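Local coordinates for BtGH115A (Bacteroides thetaiotaomicron, PDB 5BY3), which removes 4-O-methyl-glucuronic acid from decorated arabinogalactans, acting as an alpha-glucuronidase of glycoside hydrolase family 115, at residues S35-V40 with S111-T116; R49-V54 with R125-S130; G119-S124 with L203-A208; R198-L203 with Y235-G240. All coordinates share one frame; numbering follows the deposited sequence.

Contact 1 of 4, residues S35-V40 with S111-T116; sequences SEAPVV and SDSHGT
Ser113 presents both its side-chain atoms to residues 35-40: Ala37 CB lies 3.5 Å from Ser113 OG, and Val39 CG1 comes within 4.1 Å of Ser113 CB. That one methyl of Val39 serves two neighbours, since it also stands over a face of the His114 ring, 4.2 Å above the plane and displaced toward the rim. A chi1 of 59° lodges CG1 between the Val39 backbone N and carbonyl carbon, aimed at the helix opposite. Both segments are helix starts: helices 38-55 and 113-126 run in roughly the same direction beside the N-terminal mixed sheet, and they meet here at their first turns. Ala37 and Asp112 hold the N-cap positions, and Asp112 OD1 caps its helix by accepting from Gly115 N at 2.9 Å (159° at the hydrogen). Deeper in, both Val40 methyls approach Thr116 CG2, CG1 at 3.8 Å and CG2 at 3.9 Å, while Val40 CG2 also touches Ser113 O at 3.5 Å. The hydroxyl of Thr116 turns back on its own helix, where OG1 donates to Asp112 O (3.0 Å), leaving the methyl for Val40. Thr72, at the end of strand 68-72, hydrogen-bonds through OG1 to both Glu36 OE2 and Thr116 OG1.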
loop_
_atom_site.group_PDB
_atom_site.type_symbol
_atom_site.label_atom_id
_atom_site.label_comp_id
_atom_site.label_asym_id
_atom_site.label_seq_id
_atom_site.Cartn_x
_atom_site.Cartn_y
_atom_site.Cartn_z
ATOM N N SER A 35 20.460 -19.781 -22.716
ATOM C CA SER A 35 20.870 -20.254 -21.395
ATOM C C SER A 35 20.276 -19.415 -20.260
ATOM O O SER A 35 20.427 -19.752 -19.088
ATOM C CB SER A 35 22.408 -20.262 -21.301
ATOM O OG SER A 35 22.992 -21.284 -22.105
ATOM N N GLU A 36 19.578 -18.338 -20.618
ATOM C CA GLU A 36 19.131 -17.353 -19.642
ATOM C C GLU A 36 17.887 -17.781 -18.892
ATOM O O GLU A 36 17.052 -18.497 -19.440
ATOM C CB GLU A 36 18.892 -16.024 -20.312
ATOM C CG GLU A 36 19.459 -14.901 -19.470
ATOM C CD GLU A 36 20.684 -14.221 -20.065
ATOM O OE1 GLU A 36 21.162 -14.536 -21.186
ATOM O OE2 GLU A 36 21.165 -13.320 -19.376
ATOM N N ALA A 37 17.780 -17.338 -17.638
ATOM C CA ALA A 37 16.687 -17.751 -16.756
ATOM C C ALA A 37 15.280 -17.453 -17.347
ATOM O O ALA A 37 15.132 -16.528 -18.156
ATOM C CB ALA A 37 16.855 -17.125 -15.395
ATOM N N PRO A 38 14.267 -18.256 -16.989
ATOM C CA PRO A 38 12.893 -18.061 -17.524
ATOM C C PRO A 38 12.391 -16.604 -17.494
ATOM O O PRO A 38 11.791 -16.111 -18.477
ATOM C CB PRO A 38 12.030 -18.946 -16.617
ATOM C CG PRO A 38 13.011 -19.786 -15.785
ATOM C CD PRO A 38 14.393 -19.570 -16.330
ATOM N N VAL A 39 12.703 -15.920 -16.395
ATOM C CA VAL A 39 12.262 -14.565 -16.151
ATOM C C VAL A 39 12.792 -13.660 -17.247
ATOM O O VAL A 39 12.096 -12.709 -17.650
ATOM C CB VAL A 39 12.620 -14.098 -14.712
ATOM C CG1 VAL A 39 14.129 -14.152 -14.448
ATOM C CG2 VAL A 39 12.031 -12.731 -14.395
ATOM N N VAL A 40 13.981 -13.977 -17.777
ATOM C CA VAL A 40 14.539 -13.175 -18.862
ATOM C C VAL A 40 13.692 -13.384 -20.125
ATOM O O VAL A 40 13.290 -12.427 -20.772
ATOM C CB VAL A 40 16.061 -13.433 -19.102
ATOM C CG1 VAL A 40 16.595 -12.645 -20.302
ATOM C CG2 VAL A 40 16.853 -13.047 -17.873
ATOM N N SER A 111 23.089 -7.559 -13.876
ATOM C CA SER A 111 24.012 -8.140 -12.903
ATOM C C SER A 111 23.661 -9.573 -12.491
ATOM O O SER A 111 24.561 -10.361 -12.157
ATOM C CB SER A 111 24.089 -7.248 -11.669
ATOM O OG SER A 111 22.899 -7.317 -10.888
ATOM N N ASP A 112 22.358 -9.878 -12.481
ATOM C CA ASP A 112 21.806 -11.232 -12.275
ATOM C C ASP A 112 20.597 -11.377 -13.219
ATOM O O ASP A 112 20.421 -10.532 -14.076
ATOM C CB ASP A 112 21.454 -11.492 -10.814
ATOM C CG ASP A 112 20.711 -10.330 -10.176
ATOM O OD1 ASP A 112 19.727 -9.838 -10.773
ATOM O OD2 ASP A 112 21.113 -9.907 -9.070
ATOM N N SER A 113 19.820 -12.459 -13.110
ATOM C CA SER A 113 18.696 -12.744 -14.020
ATOM C C SER A 113 17.555 -11.721 -13.866
ATOM O O SER A 113 17.004 -11.244 -14.863
ATOM C CB SER A 113 18.157 -14.148 -13.775
ATOM O OG SER A 113 19.209 -15.085 -13.717
ATOM N N HIS A 114 17.207 -11.387 -12.627
ATOM C CA HIS A 114 16.180 -10.386 -12.398
ATOM C C HIS A 114 16.592 -9.030 -12.945
ATOM O O HIS A 114 15.815 -8.363 -13.641
ATOM C CB HIS A 114 15.755 -10.370 -10.935
ATOM C CG HIS A 114 14.796 -11.470 -10.612
ATOM N ND1 HIS A 114 15.189 -12.784 -10.500
ATOM C CD2 HIS A 114 13.450 -11.469 -10.463
ATOM C CE1 HIS A 114 14.134 -13.545 -10.266
ATOM N NE2 HIS A 114 13.065 -12.770 -10.225
ATOM N N GLY A 115 17.859 -8.691 -12.737
ATOM C CA GLY A 115 18.437 -7.480 -13.300
ATOM C C GLY A 115 18.302 -7.395 -14.800
ATOM O O GLY A 115 17.973 -6.347 -15.344
ATOM N N THR A 116 18.577 -8.490 -15.483
ATOM C CA THR A 116 18.429 -8.533 -16.919
ATOM C C THR A 116 16.954 -8.276 -17.291
ATOM O O THR A 116 16.687 -7.439 -18.146
ATOM C CB THR A 116 18.945 -9.879 -17.454
ATOM O OG1 THR A 116 20.286 -10.052 -16.999
ATOM C CG2 THR A 116 18.915 -9.937 -18.992
#

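Contact 2 of 4, residues R49-V54 with R125-S130; sequences RDLQTV and RLLGVS
Val54 fits its forked end against the bend formed by Leu127 and Val129. Its two methyls bracket Leu127 O, CG1 at 3.6 Å and CG2 at 3.7 Å, and of the two CG2 alone goes on to meet Val129 CG2, at 3.6 Å. The fork is oriented by chi1 of 167°, which sets CG1 opposite the backbone N and leaves CG2 facing Val129. In return, Val129 pushes a knob into the helix: its CG2 lies between Val54 CG2 and Asp50 CB, the latter 3.9 Å away, in the groove between side chains one turn apart. The other Val129 methyl, CG1, rests against the Asp50 carboxylate, 3.9 Å from Asp50 OD2. This carboxylate is engaged by Ser124 and Arg205, so the valine packs beside an acid already in use. Leu127, the residue most enclosed here, reaches past Val54, and its CD1 ends 4.3 Å from Leu51 CD2. Between the two bumps the chain turns off the helix at Gly128, whose phi of 84° belongs to a Schellman motif; Gly128 N bonds back to Arg125 O at 2.9 Å. This turn lets Leu127 and Val129 address the same helix side. The contact thus joins the last turns of helix 38-55 to the turn that follows helix 113-126, with Leu51 lying on Val28 and Ile30 of strand 28-31, Leu127 on Phe146 of strand 145-148, and Val129 on Arg205 of helix 193-205.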
loop_
_atom_site.group_PDB
_atom_site.type_symbol
_atom_site.label_atom_id
_atom_site.label_comp_id
_atom_site.label_asym_id
_atom_site.label_seq_id
_atom_site.Cartn_x
_atom_site.Cartn_y
_atom_site.Cartn_z
ATOM N N ARG A 49 5.670 -7.828 -27.207
ATOM C CA ARG A 49 4.281 -7.379 -27.150
ATOM C C ARG A 49 4.169 -5.835 -27.234
ATOM O O ARG A 49 3.322 -5.317 -27.949
ATOM C CB ARG A 49 3.636 -7.936 -25.890
ATOM C CG ARG A 49 2.151 -7.714 -25.813
ATOM C CD ARG A 49 1.592 -8.629 -24.752
ATOM N NE ARG A 49 1.280 -7.908 -23.536
ATOM C CZ ARG A 49 0.983 -8.490 -22.377
ATOM N NH1 ARG A 49 0.979 -9.812 -22.248
ATOM N NH2 ARG A 49 0.692 -7.734 -21.330
ATOM N N ASP A 50 5.071 -5.132 -26.540
ATOM C CA ASP A 50 5.086 -3.673 -26.482
ATOM C C ASP A 50 5.704 -3.068 -27.714
ATOM O O ASP A 50 5.214 -2.063 -28.189
ATOM C CB ASP A 50 5.786 -3.177 -25.202
ATOM C CG ASP A 50 5.131 -3.717 -23.938
ATOM O OD1 ASP A 50 3.959 -4.207 -24.008
ATOM O OD2 ASP A 50 5.800 -3.685 -22.877
ATOM N N LEU A 51 6.769 -3.683 -28.239
ATOM C CA LEU A 51 7.341 -3.312 -29.542
ATOM C C LEU A 51 6.315 -3.335 -30.701
ATOM O O LEU A 51 6.286 -2.411 -31.513
ATOM C CB LEU A 51 8.549 -4.211 -29.867
ATOM C CG LEU A 51 9.861 -3.759 -29.216
ATOM C CD1 LEU A 51 10.775 -4.959 -29.075
ATOM C CD2 LEU A 51 10.557 -2.638 -29.961
ATOM N N GLN A 52 5.499 -4.394 -30.763
ATOM C CA GLN A 52 4.340 -4.468 -31.631
ATOM C C GLN A 52 3.316 -3.356 -31.367
ATOM O O GLN A 52 2.880 -2.686 -32.309
ATOM C CB GLN A 52 3.656 -5.844 -31.474
ATOM C CG GLN A 52 2.752 -6.266 -32.621
ATOM C CD GLN A 52 3.451 -6.268 -33.991
ATOM O OE1 GLN A 52 4.321 -7.096 -34.271
ATOM N NE2 GLN A 52 3.061 -5.331 -34.850
ATOM N N THR A 53 2.906 -3.173 -30.103
ATOM C CA THR A 53 1.847 -2.203 -29.788
ATOM C C THR A 53 2.314 -0.783 -30.149
ATOM O O THR A 53 1.620 -0.055 -30.856
ATOM C CB THR A 53 1.419 -2.281 -28.319
ATOM O OG1 THR A 53 1.124 -3.640 -27.976
ATOM C CG2 THR A 53 0.182 -1.443 -28.039
ATOM N N VAL A 54 3.505 -0.412 -29.699
ATOM C CA VAL A 54 3.905 0.979 -29.735
ATOM C C VAL A 54 4.425 1.280 -31.108
ATOM O O VAL A 54 4.146 2.348 -31.619
ATOM C CB VAL A 54 4.957 1.332 -28.638
ATOM C CG1 VAL A 54 5.632 2.705 -28.850
ATOM C CG2 VAL A 54 4.306 1.306 -27.272
ATOM N N ARG A 125 9.154 0.738 -20.558
ATOM C CA ARG A 125 8.816 2.057 -19.961
ATOM C C ARG A 125 9.190 3.259 -20.853
ATOM O O ARG A 125 8.409 4.225 -20.958
ATOM C CB ARG A 125 9.431 2.229 -18.552
ATOM C CG ARG A 125 8.703 1.445 -17.456
ATOM C CD ARG A 125 9.606 1.069 -16.270
ATOM N NE ARG A 125 8.821 0.640 -15.096
ATOM C CZ ARG A 125 8.143 1.454 -14.258
ATOM N NH1 ARG A 125 8.135 2.790 -14.395
ATOM N NH2 ARG A 125 7.462 0.922 -13.250
ATOM N N LEU A 126 10.380 3.189 -21.470
ATOM C CA LEU A 126 10.904 4.197 -22.402
ATOM C C LEU A 126 10.013 4.349 -23.661
ATOM O O LEU A 126 9.909 5.413 -24.267
ATOM C CB LEU A 126 12.321 3.789 -22.839
ATOM C CG LEU A 126 13.456 3.927 -21.822
ATOM C CD1 LEU A 126 14.728 3.436 -22.426
ATOM C CD2 LEU A 126 13.644 5.362 -21.344
ATOM N N LEU A 127 9.408 3.252 -24.078
ATOM C CA LEU A 127 8.508 3.280 -25.181
ATOM C C LEU A 127 7.152 3.887 -24.757
ATOM O O LEU A 127 6.245 4.030 -25.582
ATOM C CB LEU A 127 8.343 1.876 -25.730
ATOM C CG LEU A 127 9.592 1.271 -26.340
ATOM C CD1 LEU A 127 9.257 -0.154 -26.669
ATOM C CD2 LEU A 127 10.021 1.990 -27.611
ATOM N N GLY A 128 7.033 4.254 -23.479
ATOM C CA GLY A 128 5.839 4.901 -23.008
ATOM C C GLY A 128 4.736 3.934 -22.642
ATOM O O GLY A 128 3.561 4.318 -22.656
ATOM N N VAL A 129 5.102 2.700 -22.282
ATOM C CA VAL A 129 4.126 1.691 -21.842
ATOM C C VAL A 129 3.965 1.702 -20.309
ATOM O O VAL A 129 4.905 1.407 -19.578
ATOM C CB VAL A 129 4.489 0.271 -22.364
ATOM C CG1 VAL A 129 3.403 -0.745 -22.046
ATOM C CG2 VAL A 129 4.761 0.298 -23.865
ATOM N N SER A 130 2.770 2.073 -19.842
ATOM C CA SER A 130 2.420 2.069 -18.423
ATOM C C SER A 130 2.373 0.629 -17.858
ATOM O O SER A 130 1.953 -0.302 -18.568
ATOM C CB SER A 130 1.048 2.751 -18.254
ATOM O OG SER A 130 0.341 2.351 -17.083
#

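Contact 3 of 4, residues G119-S124 with L203-A208; sequences GILEIS and LLRLRA
Leu121 CD1 presses on Leu204 CB at 3.6 Å and lies 3.8 Å from Leu204 O, so this methyl packs on the root of the Leu204 side chain and its carbonyl. One turn further along the same helix, Ser124 OG stands in the plane of the Arg205 guanidinium, at its edge, 3.2 Å from Arg205 NH1. A third touch is ionic: Glu122 OE1 and Arg207 NH2 form a long salt bridge of 3.7 Å, edge-on, with the carboxylate and guanidinium planes only 23° apart. Glu122 reaches it by folding its chain at chi2 (50°). Behind this first shell, Asp50 OD2 links Ser124 OG to Arg205 NH1, while Glu133 OE1 takes Arg205 NH2; the two acids therefore fix the buried guanidinium and would offset its charge. Arg207 also makes a cation-pi contact with Trp452. Its backbone, with phi of 60°, ends the helix in a Schellman motif: Arg207 N bonds to Leu204 O at 2.9 Å and Ala208 N to Leu203 O at 2.8 Å. Helix 193-205 is part of the crossover between the adjacent parallel strands 162-166 and 210-212, the beta-alpha-beta arrangement of a TIM barrel, consistent with the family's clan; helix 113-126, from the N-terminal region, packs against the C-terminal end of this helix.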
loop_
_atom_site.group_PDB
_atom_site.type_symbol
_atom_site.label_atom_id
_atom_site.label_comp_id
_atom_site.label_asym_id
_atom_site.label_seq_id
_atom_site.Cartn_x
_atom_site.Cartn_y
_atom_site.Cartn_z
ATOM N N GLY A 119 15.995 -4.583 -16.820
ATOM C CA GLY A 119 16.601 -3.831 -17.957
ATOM C C GLY A 119 15.777 -3.803 -19.238
ATOM O O GLY A 119 15.580 -2.747 -19.837
ATOM N N ILE A 120 15.315 -4.990 -19.640
ATOM C CA ILE A 120 14.392 -5.205 -20.766
ATOM C C ILE A 120 13.077 -4.429 -20.621
ATOM O O ILE A 120 12.616 -3.767 -21.567
ATOM C CB ILE A 120 14.090 -6.712 -20.921
ATOM C CG1 ILE A 120 15.399 -7.464 -21.229
ATOM C CG2 ILE A 120 13.004 -6.926 -21.979
ATOM C CD1 ILE A 120 15.305 -8.975 -21.265
ATOM N N LEU A 121 12.490 -4.521 -19.435
ATOM C CA LEU A 121 11.257 -3.826 -19.100
ATOM C C LEU A 121 11.431 -2.330 -18.917
ATOM O O LEU A 121 10.467 -1.609 -18.907
ATOM C CB LEU A 121 10.598 -4.479 -17.888
ATOM C CG LEU A 121 10.005 -5.864 -18.254
ATOM C CD1 LEU A 121 9.464 -6.598 -17.051
ATOM C CD2 LEU A 121 8.915 -5.800 -19.311
ATOM N N GLU A 122 12.665 -1.861 -18.819
ATOM C CA GLU A 122 12.949 -0.430 -18.777
ATOM C C GLU A 122 12.746 0.161 -20.157
ATOM O O GLU A 122 12.343 1.334 -20.305
ATOM C CB GLU A 122 14.396 -0.197 -18.320
ATOM C CG GLU A 122 14.860 1.244 -18.195
ATOM C CD GLU A 122 13.932 2.144 -17.380
ATOM O OE1 GLU A 122 13.422 1.743 -16.291
ATOM O OE2 GLU A 122 13.743 3.290 -17.838
ATOM N N ILE A 123 13.046 -0.657 -21.162
ATOM C CA ILE A 123 12.953 -0.266 -22.565
ATOM C C ILE A 123 11.485 -0.128 -22.862
ATOM O O ILE A 123 11.086 0.784 -23.567
ATOM C CB ILE A 123 13.595 -1.313 -23.491
ATOM C CG1 ILE A 123 15.085 -1.441 -23.134
ATOM C CG2 ILE A 123 13.352 -0.987 -24.975
ATOM C CD1 ILE A 123 15.824 -2.417 -24.019
ATOM N N SER A 124 10.690 -1.003 -22.241
ATOM C CA SER A 124 9.253 -0.960 -22.367
ATOM C C SER A 124 8.652 0.327 -21.727
ATOM O O SER A 124 7.771 0.957 -22.329
ATOM C CB SER A 124 8.685 -2.269 -21.869
ATOM O OG SER A 124 7.423 -2.071 -21.282
ATOM N N LEU A 203 3.563 -7.254 -11.756
ATOM C CA LEU A 203 4.663 -7.134 -10.783
ATOM C C LEU A 203 5.970 -6.881 -11.478
ATOM O O LEU A 203 6.733 -6.027 -11.061
ATOM C CB LEU A 203 4.768 -8.357 -9.885
ATOM C CG LEU A 203 3.574 -8.638 -8.971
ATOM C CD1 LEU A 203 3.794 -9.956 -8.248
ATOM C CD2 LEU A 203 3.290 -7.509 -7.988
ATOM N N LEU A 204 6.200 -7.581 -12.582
ATOM C CA LEU A 204 7.369 -7.322 -13.430
ATOM C C LEU A 204 7.437 -5.867 -13.867
ATOM O O LEU A 204 8.464 -5.183 -13.676
ATOM C CB LEU A 204 7.364 -8.261 -14.644
ATOM C CG LEU A 204 7.646 -9.773 -14.458
ATOM C CD1 LEU A 204 8.017 -10.473 -15.761
ATOM C CD2 LEU A 204 8.716 -10.059 -13.415
ATOM N N ARG A 205 6.318 -5.367 -14.395
ATOM C CA ARG A 205 6.276 -3.988 -14.890
ATOM C C ARG A 205 6.435 -2.978 -13.755
ATOM O O ARG A 205 6.857 -1.845 -14.003
ATOM C CB ARG A 205 4.966 -3.724 -15.611
ATOM C CG ARG A 205 4.834 -4.373 -16.955
ATOM C CD ARG A 205 3.559 -3.807 -17.602
ATOM N NE ARG A 205 3.145 -4.446 -18.858
ATOM C CZ ARG A 205 3.832 -4.394 -19.998
ATOM N NH1 ARG A 205 5.015 -3.773 -20.055
ATOM N NH2 ARG A 205 3.360 -5.000 -21.088
ATOM N N LEU A 206 6.048 -3.373 -12.534
ATOM C CA LEU A 206 6.247 -2.556 -11.349
ATOM C C LEU A 206 7.626 -2.748 -10.670
ATOM O O LEU A 206 7.936 -2.080 -9.664
ATOM C CB LEU A 206 5.104 -2.788 -10.351
ATOM C CG LEU A 206 3.704 -2.284 -10.689
ATOM C CD1 LEU A 206 2.689 -2.894 -9.735
ATOM C CD2 LEU A 206 3.642 -0.768 -10.671
ATOM N N ARG A 207 8.433 -3.645 -11.249
ATOM C CA ARG A 207 9.756 -4.111 -10.733
ATOM C C ARG A 207 9.684 -4.777 -9.368
ATOM O O ARG A 207 10.615 -4.692 -8.594
ATOM C CB ARG A 207 10.846 -3.013 -10.702
ATOM C CG ARG A 207 11.039 -2.172 -11.957
ATOM C CD ARG A 207 10.374 -0.822 -11.730
ATOM N NE ARG A 207 11.010 0.209 -12.536
ATOM C CZ ARG A 207 10.939 1.515 -12.329
ATOM N NH1 ARG A 207 10.250 2.051 -11.310
ATOM N NH2 ARG A 207 11.599 2.286 -13.166
ATOM N N ALA A 208 8.553 -5.387 -9.061
ATOM C CA ALA A 208 8.344 -6.099 -7.822
ATOM C C ALA A 208 8.818 -7.517 -8.098
ATOM O O ALA A 208 8.850 -7.962 -9.274
ATOM C CB ALA A 208 6.865 -6.072 -7.445
#

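Contact 4 of 4, residues R198-L203 with Y235-G240; sequences RIFELL and YGIFMG
Phe200 and Tyr235 meet most intimately through the root of the phenylalanine, whose CB lies 3.4 Å from Tyr235 CD2. Their rings, with centroids 5.8 Å apart and planes at 53°, are inclined obliquely to each other. A CH-pi contact adds to this: Ile237 CG1 sits over a face of the Phe200 ring, 4.1 Å from its centroid and 29° off the normal. With chi1 at -50°, CG of Phe200 stands opposite its own carbonyl carbon, and the ring is met from one side by both Tyr235 CB, obliquely near CD2, and Ile237 CG1. Purely aliphatic packing follows one turn on, where Leu203 CD1 and Ile237 CD1 approach to 4.1 Å, the two side chains crossing at about a right angle. Gly236, with positive phi, makes the bend after helix 228-235 that brings Tyr235 and Ile237 onto the same helix, 193-205. Tyr211 of strand 210-212 also touches both Phe200 and Ile237. The polar part lies at the other end, where the Glu201 chain crosses the tyrosine at a slant, CG 4.0 Å from Tyr235 CE2. Its OE1 accepts from Arg198 NH1 at 3.3 Å through the syn lone pair, within a salt bridge, and is also paired with Arg49 NH2. No hydrogen bond spans the two segments, so the barrel helix is held to the turn leading into strand 238-239 by shape and apolar burial, while two arginines, gathered round one carboxylate, would probably offset the charge of the buried glutamate at its margin.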
loop_
_atom_site.group_PDB
_atom_site.type_symbol
_atom_site.label_atom_id
_atom_site.label_comp_id
_atom_site.label_asym_id
_atom_site.label_seq_id
_atom_site.Cartn_x
_atom_site.Cartn_y
_atom_site.Cartn_z
ATOM N N ARG A 198 -1.096 -12.875 -15.418
ATOM C CA ARG A 198 -1.491 -11.475 -15.466
ATOM C C ARG A 198 -0.985 -10.639 -14.276
ATOM O O ARG A 198 -0.468 -9.544 -14.491
ATOM C CB ARG A 198 -3.006 -11.319 -15.610
ATOM C CG ARG A 198 -3.515 -11.511 -17.034
ATOM C CD ARG A 198 -2.912 -10.562 -18.070
ATOM N NE ARG A 198 -3.529 -10.846 -19.365
ATOM C CZ ARG A 198 -3.239 -10.288 -20.545
ATOM N NH1 ARG A 198 -2.285 -9.357 -20.709
ATOM N NH2 ARG A 198 -3.940 -10.697 -21.595
ATOM N N ILE A 199 -1.138 -11.159 -13.053
ATOM C CA ILE A 199 -0.592 -10.529 -11.857
ATOM C C ILE A 199 0.927 -10.403 -11.926
ATOM O O ILE A 199 1.487 -9.320 -11.637
ATOM C CB ILE A 199 -1.028 -11.256 -10.575
ATOM C CG1 ILE A 199 -2.571 -11.311 -10.529
ATOM C CG2 ILE A 199 -0.457 -10.539 -9.357
ATOM C CD1 ILE A 199 -3.155 -12.136 -9.387
ATOM N N PHE A 200 1.590 -11.473 -12.368
ATOM C CA PHE A 200 3.037 -11.440 -12.472
ATOM C C PHE A 200 3.571 -10.473 -13.526
ATOM O O PHE A 200 4.619 -9.820 -13.283
ATOM C CB PHE A 200 3.646 -12.828 -12.623
ATOM C CG PHE A 200 3.180 -13.849 -11.603
ATOM C CD1 PHE A 200 2.833 -13.494 -10.307
ATOM C CD2 PHE A 200 3.119 -15.200 -11.954
ATOM C CE1 PHE A 200 2.420 -14.457 -9.401
ATOM C CE2 PHE A 200 2.687 -16.173 -11.046
ATOM C CZ PHE A 200 2.351 -15.799 -9.768
ATOM N N GLU A 201 2.858 -10.317 -14.654
ATOM C CA GLU A 201 3.171 -9.203 -15.589
ATOM C C GLU A 201 3.150 -7.851 -14.879
ATOM O O GLU A 201 3.994 -6.983 -15.105
ATOM C CB GLU A 201 2.113 -9.056 -16.680
ATOM C CG GLU A 201 2.156 -10.032 -17.817
ATOM C CD GLU A 201 1.003 -9.834 -18.792
ATOM O OE1 GLU A 201 0.297 -8.792 -18.779
ATOM O OE2 GLU A 201 0.804 -10.751 -19.586
ATOM N N LEU A 202 2.128 -7.660 -14.056
ATOM C CA LEU A 202 1.960 -6.395 -13.384
ATOM C C LEU A 202 3.141 -6.189 -12.455
ATOM O O LEU A 202 3.683 -5.080 -12.420
ATOM C CB LEU A 202 0.625 -6.333 -12.649
ATOM C CG LEU A 202 0.281 -5.131 -11.777
ATOM C CD1 LEU A 202 0.354 -3.815 -12.522
ATOM C CD2 LEU A 202 -1.113 -5.348 -11.205
ATOM N N LEU A 203 3.563 -7.254 -11.756
ATOM C CA LEU A 203 4.663 -7.134 -10.783
ATOM C C LEU A 203 5.970 -6.881 -11.478
ATOM O O LEU A 203 6.733 -6.027 -11.061
ATOM C CB LEU A 203 4.768 -8.357 -9.885
ATOM C CG LEU A 203 3.574 -8.638 -8.971
ATOM C CD1 LEU A 203 3.794 -9.956 -8.248
ATOM C CD2 LEU A 203 3.290 -7.509 -7.988
ATOM N N TYR A 235 7.719 -16.621 -14.416
ATOM C CA TYR A 235 7.782 -15.172 -14.160
ATOM C C TYR A 235 8.797 -14.748 -13.099
ATOM O O TYR A 235 9.023 -13.552 -12.913
ATOM C CB TYR A 235 6.381 -14.608 -13.832
ATOM C CG TYR A 235 5.493 -14.463 -15.043
ATOM C CD1 TYR A 235 4.936 -15.594 -15.687
ATOM C CD2 TYR A 235 5.209 -13.210 -15.563
ATOM C CE1 TYR A 235 4.168 -15.460 -16.814
ATOM C CE2 TYR A 235 4.409 -13.075 -16.674
ATOM C CZ TYR A 235 3.894 -14.191 -17.306
ATOM O OH TYR A 235 3.109 -14.035 -18.450
ATOM N N GLY A 236 9.404 -15.706 -12.395
ATOM C CA GLY A 236 10.566 -15.435 -11.502
ATOM C C GLY A 236 10.187 -14.672 -10.251
ATOM O O GLY A 236 10.916 -13.769 -9.828
ATOM N N ILE A 237 9.041 -15.036 -9.670
ATOM C CA ILE A 237 8.444 -14.346 -8.543
ATOM C C ILE A 237 8.693 -15.183 -7.300
ATOM O O ILE A 237 8.417 -16.377 -7.274
ATOM C CB ILE A 237 6.893 -14.230 -8.730
ATOM C CG1 ILE A 237 6.498 -13.376 -9.972
ATOM C CG2 ILE A 237 6.178 -13.811 -7.440
ATOM C CD1 ILE A 237 6.949 -11.917 -9.991
ATOM N N PHE A 238 9.182 -14.553 -6.244
ATOM C CA PHE A 238 9.327 -15.239 -4.992
ATOM C C PHE A 238 7.944 -15.423 -4.444
ATOM O O PHE A 238 7.209 -14.457 -4.258
ATOM C CB PHE A 238 10.258 -14.457 -4.076
ATOM C CG PHE A 238 11.680 -14.479 -4.539
ATOM C CD1 PHE A 238 12.097 -13.686 -5.608
ATOM C CD2 PHE A 238 12.613 -15.336 -3.929
ATOM C CE1 PHE A 238 13.431 -13.722 -6.071
ATOM C CE2 PHE A 238 13.946 -15.382 -4.384
ATOM C CZ PHE A 238 14.360 -14.572 -5.463
HETATM N N MSE A 239 7.560 -16.681 -4.265
HETATM C CA MSE A 239 6.358 -17.004 -3.494
HETATM C C MSE A 239 6.743 -16.880 -2.042
HETATM O O MSE A 239 7.735 -17.495 -1.580
HETATM C CB MSE A 239 5.868 -18.411 -3.839
HETATM C CG MSE A 239 5.550 -18.603 -5.322
HETATM SE SE MSE A 239 4.256 -17.196 -5.857
HETATM C CE MSE A 239 2.750 -17.553 -4.641
ATOM N N GLY A 240 6.011 -16.010 -1.349
ATOM C CA GLY A 240 6.079 -15.807 0.094
ATOM C C GLY A 240 4.665 -16.037 0.568
ATOM O O GLY A 240 3.827 -16.424 -0.238
#

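Contacts 1 and 2 join the same two helices, 38-55 and 113-126, near their beginnings and ends, with centres about 20 Å apart. Contact 3, about 12 Å from contact 1 and about 11 Å from contact 2 between centres, links helix 113-126 to helix 193-205, which contact 4 then ties to the turn before strand 238-239. Along the chain, contacts 1 and 2 alternate their segments, as do 2 with 3 and 3 with 4, whereas contact 1 closes before contacts 3 and 4 open. Contacts 1 and 2 do not touch each other; contact 3, touching both, bridges them. Together they form a packed seam between the N-terminal sheet-and-helix region and the outside of the barrel.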